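Side-chain contacts in arginyl-tRNA synthetase, putative (Plasmodium falciparum, PDB 5JLD), which probably catalyses the ATP-dependent attachment of L-arginine to tRNA(Arg), releasing AMP and diphosphate, as an aminoacyl-tRNA synthetase of the first class: residues 281-286 with 320-325; 302-307 with 363-368; 311-316 with 356-361. All coordinates share one frame; numbering follows the deposited sequence.

Contact 1: 281-286 with 320-325; sequences MLSTVL and GGYGYD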
loop_
_atom_site.group_PDB
_atom_site.type_symbol
_atom_site.label_atom_id
_atom_site.label_comp_id
_atom_site.label_asym_id
_atom_site.label_seq_id
_atom_site.Cartn_x
_atom_site.Cartn_y
_atom_site.Cartn_z
ATOM N N MET A 281 17.474 -25.432 0.865
ATOM C CA MET A 281 18.318 -24.839 -0.168
ATOM C C MET A 281 19.436 -23.966 0.411
ATOM O O MET A 281 20.297 -23.463 -0.333
ATOM C CB MET A 281 17.465 -24.052 -1.169
ATOM C CG MET A 281 16.787 -22.800 -0.651
ATOM S SD MET A 281 15.649 -22.076 -1.886
ATOM C CE MET A 281 14.249 -23.203 -1.764
ATOM N N LEU A 282 19.457 -23.855 1.742
ATOM C CA LEU A 282 20.413 -22.989 2.436
ATOM C C LEU A 282 21.884 -23.289 2.062
ATOM O O LEU A 282 22.655 -22.375 1.759
ATOM C CB LEU A 282 20.209 -23.107 3.950
ATOM C CG LEU A 282 18.908 -22.536 4.538
ATOM C CD1 LEU A 282 18.813 -22.759 6.049
ATOM C CD2 LEU A 282 18.778 -21.032 4.219
ATOM N N SER A 283 22.259 -24.566 2.029
ATOM C CA SER A 283 23.649 -24.920 1.712
ATOM C C SER A 283 23.959 -24.465 0.280
ATOM O O SER A 283 25.002 -23.844 0.030
ATOM C CB SER A 283 23.890 -26.421 1.891
ATOM O OG SER A 283 24.147 -26.718 3.254
ATOM N N THR A 284 23.004 -24.683 -0.625
ATOM C CA THR A 284 23.148 -24.192 -1.987
ATOM C C THR A 284 23.412 -22.675 -1.942
ATOM O O THR A 284 24.404 -22.180 -2.511
ATOM C CB THR A 284 21.892 -24.511 -2.837
ATOM O OG1 THR A 284 21.889 -25.902 -3.173
ATOM C CG2 THR A 284 21.852 -23.693 -4.125
ATOM N N VAL A 285 22.597 -21.952 -1.184
ATOM C CA VAL A 285 22.740 -20.496 -1.209
ATOM C C VAL A 285 24.118 -20.160 -0.663
ATOM O O VAL A 285 24.841 -19.344 -1.260
ATOM C CB VAL A 285 21.623 -19.760 -0.420
ATOM C CG1 VAL A 285 21.889 -18.247 -0.387
ATOM C CG2 VAL A 285 20.273 -20.005 -1.076
ATOM N N LEU A 286 24.546 -20.882 0.381
ATOM C CA LEU A 286 25.789 -20.470 1.015
ATOM C C LEU A 286 26.905 -20.821 0.055
ATOM O O LEU A 286 27.861 -20.039 -0.107
ATOM C CB LEU A 286 25.982 -21.124 2.374
ATOM C CG LEU A 286 25.137 -20.515 3.497
ATOM C CD1 LEU A 286 25.607 -21.032 4.825
ATOM C CD2 LEU A 286 25.166 -18.978 3.481
ATOM N N GLY A 320 29.357 -24.242 12.194
ATOM C CA GLY A 320 29.235 -24.683 10.823
ATOM C C GLY A 320 27.758 -24.664 10.460
ATOM O O GLY A 320 27.390 -24.805 9.298
ATOM N N GLY A 321 26.907 -24.490 11.465
ATOM C CA GLY A 321 25.480 -24.314 11.234
ATOM C C GLY A 321 25.119 -23.013 10.519
ATOM O O GLY A 321 25.983 -22.184 10.241
ATOM N N TYR A 322 23.837 -22.851 10.209
ATOM C CA TYR A 322 23.362 -21.725 9.422
ATOM C C TYR A 322 23.155 -20.468 10.288
ATOM O O TYR A 322 22.504 -20.530 11.332
ATOM C CB TYR A 322 22.063 -22.109 8.706
ATOM C CG TYR A 322 22.197 -23.316 7.793
ATOM C CD1 TYR A 322 23.130 -23.327 6.757
ATOM C CD2 TYR A 322 21.390 -24.443 7.969
ATOM C CE1 TYR A 322 23.253 -24.415 5.909
ATOM C CE2 TYR A 322 21.502 -25.531 7.135
ATOM C CZ TYR A 322 22.434 -25.520 6.105
ATOM O OH TYR A 322 22.535 -26.625 5.283
ATOM N N GLY A 323 23.719 -19.342 9.859
ATOM C CA GLY A 323 23.629 -18.088 10.611
ATOM C C GLY A 323 22.227 -17.503 10.590
ATOM O O GLY A 323 21.444 -17.806 9.687
ATOM N N TYR A 324 21.887 -16.651 11.557
ATOM C CA TYR A 324 20.492 -16.220 11.648
ATOM C C TYR A 324 20.080 -15.212 10.558
ATOM O O TYR A 324 18.917 -14.813 10.498
ATOM C CB TYR A 324 20.167 -15.663 13.045
ATOM C CG TYR A 324 20.980 -14.497 13.587
ATOM C CD1 TYR A 324 20.901 -13.225 13.018
ATOM C CD2 TYR A 324 21.772 -14.657 14.727
ATOM C CE1 TYR A 324 21.627 -12.151 13.542
ATOM C CE2 TYR A 324 22.501 -13.596 15.258
ATOM C CZ TYR A 324 22.424 -12.344 14.660
ATOM O OH TYR A 324 23.143 -11.293 15.182
ATOM N N ASP A 325 21.007 -14.853 9.675
ATOM C CA ASP A 325 20.673 -13.988 8.542
ATOM C C ASP A 325 20.589 -14.775 7.226
ATOM O O ASP A 325 20.307 -14.202 6.167
ATOM C CB ASP A 325 21.704 -12.857 8.431
ATOM C CG ASP A 325 21.608 -11.880 9.585
ATOM O OD1 ASP A 325 20.473 -11.467 9.886
ATOM O OD2 ASP A 325 22.650 -11.560 10.213
#

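Contact 2: 302-307 with 363-368; sequences ICYQSE and IKKTNW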
loop_
_atom_site.group_PDB
_atom_site.type_symbol
_atom_site.label_atom_id
_atom_site.label_comp_id
_atom_site.label_asym_id
_atom_site.label_seq_id
_atom_site.Cartn_x
_atom_site.Cartn_y
_atom_site.Cartn_z
ATOM N N ILE A 302 31.253 -17.063 9.374
ATOM C CA ILE A 302 31.312 -16.496 8.031
ATOM C C ILE A 302 30.191 -15.484 7.864
ATOM O O ILE A 302 29.001 -15.795 8.029
ATOM C CB ILE A 302 31.204 -17.577 6.916
ATOM C CG1 ILE A 302 32.374 -18.557 6.989
ATOM C CG2 ILE A 302 31.156 -16.948 5.553
ATOM C CD1 ILE A 302 32.029 -19.834 7.681
ATOM N N CYS A 303 30.584 -14.269 7.516
ATOM C CA CYS A 303 29.664 -13.143 7.465
ATOM C C CYS A 303 29.772 -12.359 6.176
ATOM O O CYS A 303 30.709 -12.544 5.405
ATOM C CB CYS A 303 29.925 -12.205 8.643
ATOM S SG CYS A 303 29.865 -13.018 10.239
ATOM N N TYR A 304 28.792 -11.492 5.946
ATOM C CA TYR A 304 28.928 -10.429 4.954
ATOM C C TYR A 304 29.087 -9.093 5.662
ATOM O O TYR A 304 28.176 -8.634 6.361
ATOM C CB TYR A 304 27.729 -10.361 4.018
ATOM C CG TYR A 304 27.763 -9.153 3.098
ATOM C CD1 TYR A 304 28.717 -9.052 2.084
ATOM C CD2 TYR A 304 26.847 -8.116 3.241
ATOM C CE1 TYR A 304 28.758 -7.960 1.245
ATOM C CE2 TYR A 304 26.877 -7.014 2.396
ATOM C CZ TYR A 304 27.838 -6.945 1.405
ATOM O OH TYR A 304 27.877 -5.860 0.575
ATOM N N GLN A 305 30.248 -8.480 5.481
ATOM C CA GLN A 305 30.489 -7.133 5.971
ATOM C C GLN A 305 30.290 -6.124 4.852
ATOM O O GLN A 305 31.074 -6.078 3.904
ATOM C CB GLN A 305 31.899 -7.001 6.532
ATOM C CG GLN A 305 32.200 -5.602 7.061
ATOM C CD GLN A 305 31.382 -5.260 8.298
ATOM O OE1 GLN A 305 31.508 -5.919 9.337
ATOM N NE2 GLN A 305 30.541 -4.223 8.195
ATOM N N SER A 306 29.234 -5.325 4.946
ATOM C CA SER A 306 29.063 -4.250 3.991
ATOM C C SER A 306 30.024 -3.109 4.309
ATOM O O SER A 306 30.443 -2.918 5.466
ATOM C CB SER A 306 27.630 -3.738 3.987
ATOM O OG SER A 306 27.521 -2.603 3.151
ATOM N N GLU A 307 30.381 -2.380 3.260
ATOM C CA GLU A 307 31.154 -1.145 3.345
ATOM C C GLU A 307 30.277 -0.005 3.859
ATOM O O GLU A 307 30.769 0.965 4.439
ATOM C CB GLU A 307 31.702 -0.797 1.966
ATOM C CG GLU A 307 30.790 -1.333 0.861
ATOM C CD GLU A 307 31.282 -1.024 -0.534
ATOM O OE1 GLU A 307 32.502 -0.807 -0.702
ATOM O OE2 GLU A 307 30.444 -1.019 -1.464
ATOM N N ILE A 363 22.771 -8.463 -2.071
ATOM C CA ILE A 363 22.129 -9.140 -3.197
ATOM C C ILE A 363 22.477 -8.417 -4.511
ATOM O O ILE A 363 22.576 -9.025 -5.585
ATOM C CB ILE A 363 20.593 -9.211 -2.989
ATOM C CG1 ILE A 363 20.158 -10.599 -2.481
ATOM C CG2 ILE A 363 19.851 -8.877 -4.269
ATOM C CD1 ILE A 363 20.884 -11.111 -1.232
ATOM N N LYS A 364 22.687 -7.111 -4.404
ATOM C CA LYS A 364 23.034 -6.296 -5.552
ATOM C C LYS A 364 24.456 -6.620 -6.033
ATOM O O LYS A 364 24.808 -6.350 -7.179
ATOM C CB LYS A 364 22.891 -4.819 -5.175
ATOM C CG LYS A 364 21.760 -4.072 -5.875
ATOM C CD LYS A 364 20.610 -4.960 -6.331
ATOM C CE LYS A 364 19.541 -4.107 -7.012
ATOM N NZ LYS A 364 18.590 -4.824 -7.925
ATOM N N LYS A 365 25.265 -7.221 -5.158
ATOM C CA LYS A 365 26.630 -7.585 -5.528
ATOM C C LYS A 365 26.686 -8.977 -6.161
ATOM O O LYS A 365 27.728 -9.379 -6.669
ATOM C CB LYS A 365 27.560 -7.525 -4.307
ATOM C CG LYS A 365 27.892 -6.108 -3.839
ATOM C CD LYS A 365 28.898 -6.088 -2.694
ATOM C CE LYS A 365 29.063 -4.659 -2.163
ATOM N NZ LYS A 365 29.923 -4.591 -0.938
ATOM N N THR A 366 25.574 -9.712 -6.134
ATOM C CA THR A 366 25.520 -11.030 -6.779
ATOM C C THR A 366 25.057 -10.917 -8.230
ATOM O O THR A 366 24.758 -9.826 -8.711
ATOM C CB THR A 366 24.562 -11.993 -6.051
ATOM O OG1 THR A 366 23.203 -11.675 -6.398
ATOM C CG2 THR A 366 24.750 -11.899 -4.541
ATOM N N ASN A 367 24.987 -12.048 -8.920
ATOM C CA ASN A 367 24.415 -12.097 -10.264
ATOM C C ASN A 367 22.975 -12.635 -10.244
ATOM O O ASN A 367 22.461 -13.095 -11.248
ATOM C CB ASN A 367 25.286 -12.962 -11.179
ATOM C CG ASN A 367 25.514 -14.390 -10.615
ATOM O OD1 ASN A 367 25.493 -14.606 -9.397
ATOM N ND2 ASN A 367 25.756 -15.351 -11.507
ATOM N N TRP A 368 22.318 -12.564 -9.095
ATOM C CA TRP A 368 21.038 -13.244 -8.931
ATOM C C TRP A 368 19.885 -12.495 -9.586
ATOM O O TRP A 368 19.597 -11.345 -9.235
ATOM C CB TRP A 368 20.736 -13.457 -7.451
ATOM C CG TRP A 368 21.747 -14.309 -6.760
ATOM C CD1 TRP A 368 22.736 -15.058 -7.345
ATOM C CD2 TRP A 368 21.870 -14.511 -5.354
ATOM N NE1 TRP A 368 23.465 -15.721 -6.380
ATOM C CE2 TRP A 368 22.953 -15.402 -5.150
ATOM C CE3 TRP A 368 21.173 -14.029 -4.239
ATOM C CZ2 TRP A 368 23.352 -15.816 -3.877
ATOM C CZ3 TRP A 368 21.577 -14.453 -2.971
ATOM C CH2 TRP A 368 22.653 -15.330 -2.808
#

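Contact 3: 311-316 with 356-361; sequences VPLFLQ and FETIFD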
loop_
_atom_site.group_PDB
_atom_site.type_symbol
_atom_site.label_atom_id
_atom_site.label_comp_id
_atom_site.label_asym_id
_atom_site.label_seq_id
_atom_site.Cartn_x
_atom_site.Cartn_y
_atom_site.Cartn_z
ATOM N N VAL A 311 26.850 -3.185 10.963
ATOM C CA VAL A 311 26.474 -4.529 11.384
ATOM C C VAL A 311 26.496 -5.525 10.226
ATOM O O VAL A 311 25.773 -5.359 9.243
ATOM C CB VAL A 311 25.078 -4.543 12.036
ATOM C CG1 VAL A 311 24.685 -5.975 12.430
ATOM C CG2 VAL A 311 25.057 -3.627 13.260
ATOM N N PRO A 312 27.338 -6.561 10.338
ATOM C CA PRO A 312 27.414 -7.606 9.305
ATOM C C PRO A 312 26.210 -8.562 9.287
ATOM O O PRO A 312 25.502 -8.698 10.288
ATOM C CB PRO A 312 28.686 -8.368 9.689
ATOM C CG PRO A 312 28.745 -8.220 11.165
ATOM C CD PRO A 312 28.236 -6.849 11.471
ATOM N N LEU A 313 25.981 -9.215 8.152
ATOM C CA LEU A 313 25.062 -10.360 8.117
ATOM C C LEU A 313 25.791 -11.630 8.573
ATOM O O LEU A 313 26.872 -11.948 8.084
ATOM C CB LEU A 313 24.474 -10.555 6.717
ATOM C CG LEU A 313 23.773 -9.311 6.141
ATOM C CD1 LEU A 313 23.302 -9.549 4.696
ATOM C CD2 LEU A 313 22.604 -8.861 7.027
ATOM N N PHE A 314 25.206 -12.350 9.520
ATOM C CA PHE A 314 25.801 -13.610 9.971
ATOM C C PHE A 314 25.191 -14.773 9.173
ATOM O O PHE A 314 23.994 -15.061 9.273
ATOM C CB PHE A 314 25.608 -13.775 11.482
ATOM C CG PHE A 314 26.286 -12.685 12.297
ATOM C CD1 PHE A 314 25.707 -11.425 12.418
ATOM C CD2 PHE A 314 27.499 -12.920 12.929
ATOM C CE1 PHE A 314 26.325 -10.422 13.154
ATOM C CE2 PHE A 314 28.127 -11.916 13.673
ATOM C CZ PHE A 314 27.537 -10.669 13.784
ATOM N N LEU A 315 26.013 -15.403 8.342
ATOM C CA LEU A 315 25.518 -16.397 7.392
ATOM C C LEU A 315 25.896 -17.833 7.776
ATOM O O LEU A 315 25.122 -18.761 7.562
ATOM C CB LEU A 315 26.017 -16.059 5.985
ATOM C CG LEU A 315 25.576 -14.646 5.554
ATOM C CD1 LEU A 315 26.056 -14.285 4.158
ATOM C CD2 LEU A 315 24.067 -14.523 5.633
ATOM N N GLN A 316 27.081 -18.023 8.348
ATOM C CA GLN A 316 27.418 -19.333 8.897
ATOM C C GLN A 316 28.020 -19.150 10.281
ATOM O O GLN A 316 28.910 -18.332 10.450
ATOM C CB GLN A 316 28.380 -20.096 7.974
ATOM C CG GLN A 316 28.865 -21.454 8.542
ATOM C CD GLN A 316 29.591 -22.325 7.501
ATOM O OE1 GLN A 316 29.121 -22.504 6.367
ATOM N NE2 GLN A 316 30.742 -22.873 7.892
ATOM N N PHE A 356 17.393 -4.879 6.320
ATOM C CA PHE A 356 17.021 -5.249 4.951
ATOM C C PHE A 356 17.862 -4.475 3.939
ATOM O O PHE A 356 18.216 -5.013 2.873
ATOM C CB PHE A 356 15.512 -5.076 4.699
ATOM C CG PHE A 356 14.701 -6.201 5.271
ATOM C CD1 PHE A 356 14.662 -7.442 4.624
ATOM C CD2 PHE A 356 14.041 -6.057 6.484
ATOM C CE1 PHE A 356 13.950 -8.513 5.162
ATOM C CE2 PHE A 356 13.326 -7.126 7.041
ATOM C CZ PHE A 356 13.276 -8.356 6.377
ATOM N N GLU A 357 18.251 -3.256 4.294
ATOM C CA GLU A 357 19.113 -2.502 3.402
ATOM C C GLU A 357 20.430 -3.270 3.285
ATOM O O GLU A 357 20.974 -3.427 2.178
ATOM C CB GLU A 357 19.319 -1.063 3.904
ATOM C CG GLU A 357 18.123 -0.174 3.613
ATOM C CD GLU A 357 18.416 1.307 3.769
ATOM O OE1 GLU A 357 19.001 1.695 4.802
ATOM O OE2 GLU A 357 18.064 2.079 2.847
ATOM N N THR A 358 20.883 -3.827 4.407
ATOM C CA THR A 358 22.141 -4.586 4.376
ATOM C C THR A 358 21.963 -5.835 3.511
ATOM O O THR A 358 22.898 -6.281 2.846
ATOM C CB THR A 358 22.630 -5.010 5.773
ATOM O OG1 THR A 358 22.691 -3.873 6.646
ATOM C CG2 THR A 358 24.017 -5.638 5.676
ATOM N N ILE A 359 20.755 -6.386 3.493
ATOM C CA ILE A 359 20.539 -7.543 2.637
ATOM C C ILE A 359 20.570 -7.100 1.175
ATOM O O ILE A 359 21.191 -7.774 0.334
ATOM C CB ILE A 359 19.223 -8.262 2.982
ATOM C CG1 ILE A 359 19.407 -9.034 4.299
ATOM C CG2 ILE A 359 18.815 -9.240 1.855
ATOM C CD1 ILE A 359 18.126 -9.352 5.011
ATOM N N PHE A 360 19.970 -5.940 0.880
ATOM C CA PHE A 360 19.826 -5.542 -0.525
ATOM C C PHE A 360 21.220 -5.285 -1.091
ATOM O O PHE A 360 21.566 -5.754 -2.179
ATOM C CB PHE A 360 18.948 -4.299 -0.668
ATOM C CG PHE A 360 17.521 -4.501 -0.239
ATOM C CD1 PHE A 360 16.992 -5.786 -0.073
ATOM C CD2 PHE A 360 16.701 -3.399 -0.002
ATOM C CE1 PHE A 360 15.674 -5.967 0.336
ATOM C CE2 PHE A 360 15.375 -3.565 0.396
ATOM C CZ PHE A 360 14.857 -4.851 0.560
ATOM N N ASP A 361 22.016 -4.555 -0.308
ATOM C CA ASP A 361 23.416 -4.307 -0.623
ATOM C C ASP A 361 24.182 -5.605 -0.954
ATOM O O ASP A 361 25.010 -5.621 -1.867
ATOM C CB ASP A 361 24.083 -3.563 0.544
ATOM C CG ASP A 361 25.512 -3.151 0.238
ATOM O OD1 ASP A 361 25.712 -2.236 -0.591
ATOM O OD2 ASP A 361 26.441 -3.748 0.830
#

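Contact 1: 281-286 with 320-325
Leu282 lies across one face of the Tyr322 ring. Its CB sits almost over the middle of the ring, 3.9 Å from the centroid and 13° off the ring normal. This is a CH-pi contact. The CD1 methyl covers the same face nearer the CB end of the tyrosine, with Leu282 CD1 3.6 Å from Tyr322 CD2. The leucine therefore covers the ring along much of its length.

The other two partners come in at the ring edge, close to its plane. Leu286, one helical turn after Leu282, brings its CD1 to 3.9 Å from Tyr322 CD1. At the far end of the ring Ser283 OG and Tyr322 OH share a short hydrogen bond of 2.6 Å. Either hydroxyl could be the donor. With chi1 at -83°, Ser283 OG lies beside its own backbone N and reaches the phenol oxygen from the first turn of the helix.

Tyr322 thus touches three residues of one helix. Leu282 covers one face while Ser283 and Leu286 meet the edge, so the ring is bounded on a face and at its edge. The polar end lies at the more exposed side of the contact, while Leu282 and Leu286 are buried.

Tyr322 belongs to the loop between strand 313-316 and helix 326-337. The contact pins this loop to the start of helix 282-292. Beyond the tyrosine, the backbone of Gly323 pairs with Leu315, and Asp325 OD2 accepts from Phe314 N, so the loop is also tied to the strand it has just left. Leu286 packs on Leu315 and Gln316 of that strand as well. Leu282 and Val285 touch Ala330, which places helix 282-292 against helix 326-337.

Contact 2: 302-307 with 363-368
Lys365 donates a hydrogen bond from NZ to Tyr304 OH, at 2.8 Å. The ammonium group comes in at the edge of the tyrosine ring, near its plane. The two side chains cross at about a right angle. Glu307 adds a looser partner: its OE2 lies 3.6 Å from Lys365 NZ, a long salt bridge.

The lysine chain is fully extended beyond CG, and this carries NZ across to Tyr304. On the tyrosine, CG is anti to the backbone N (chi1 172°), and the ring reaches out from the strand toward the lysine.

The phenol oxygen has a stronger partner in Asp361, whose OD2 also bonds Ser306 OG. Asp361 OD2 and Lys365 NZ form only a long, weak ion pair. The carboxylate probably favours the charged lysine nearby. Thr366 OG1 bonds Ile363 O and accepts from Trp368 N in an ST turn, which shapes the chain just after Lys365.

Tyr304 ends strand 301-304, the middle strand of a small antiparallel sheet, and pairs with Leu313. Ile363 packs on Val329, Leu332 and Leu336, so helix 353-364 lies against helix 326-337 as well as beside the sheet.

Contact 3: 311-316 with 356-361
Leu313 and Thr358 make the main apolar contact. The threonine methyl CG2 touches the branch point of the leucine, with Thr358 CG2 3.7 Å from Leu313 CG. It also meets one of the branch methyls, Leu313 CD2, at 3.8 Å. The two side chains run past each other in opposite directions. The other leucine methyl goes to the next helical residue: Leu313 CD1 is 3.9 Å from Ile359 CG1, and these two chains cross at about a right angle. The fork of the leucine thus divides its methyls between two consecutive residues of the helix.

Methyl contacts with backbone oxygens supplement this packing. Leu313 CD1 lies 3.8 Å from Thr358 O. Thr358 CG2 is 4.0 Å from Val311 O, two residues before Leu313.

The polar part of the threonine is used within its own helix. Thr358 OG1 bonds Thr354 O, one turn back. In this rotamer (chi1 -53°) OG1 lies beside the backbone N, and CG2 stands anti to that N and meets the leucine. The buried hydroxyl is satisfied without a partner on the strand.

Leu313 also packs on Tyr304 of the neighbouring strand, and Ile359 on Leu332 of helix 326-337. Leu315 and Gln316 both face Ile302, forming a classic beta bulge. The contact sets a strand of the small antiparallel sheet, inserted between strands of the parallel nucleotide-binding (Rossmann-type) sheet, against helix 353-364. That helix is the crossover between parallel strands 343-349 and 374-380, as in synthetases of the first class.

All three contacts fall within the catalytic domain, on the same side of the chain's centre. Contacts 2 and 3 are closest, with centres about 7 Å apart; contact 1 lies about 14 Å from contact 2 and 13 Å from contact 3. Contacts 2 and 3 share helix 353-364 and use neighbouring strands of one antiparallel sheet, 301-304 and 313-316. Along the chain the first segments run 281-286, 302-307, 311-316, and the second 320-325, 356-361, 363-368. Contact 1 therefore alternates with the others, while contact 3 falls between the two segments of contact 2. Contacts 2 and 3 join the small sheet to helix 353-364, and contact 1 joins the loop after its last strand to helix 282-292.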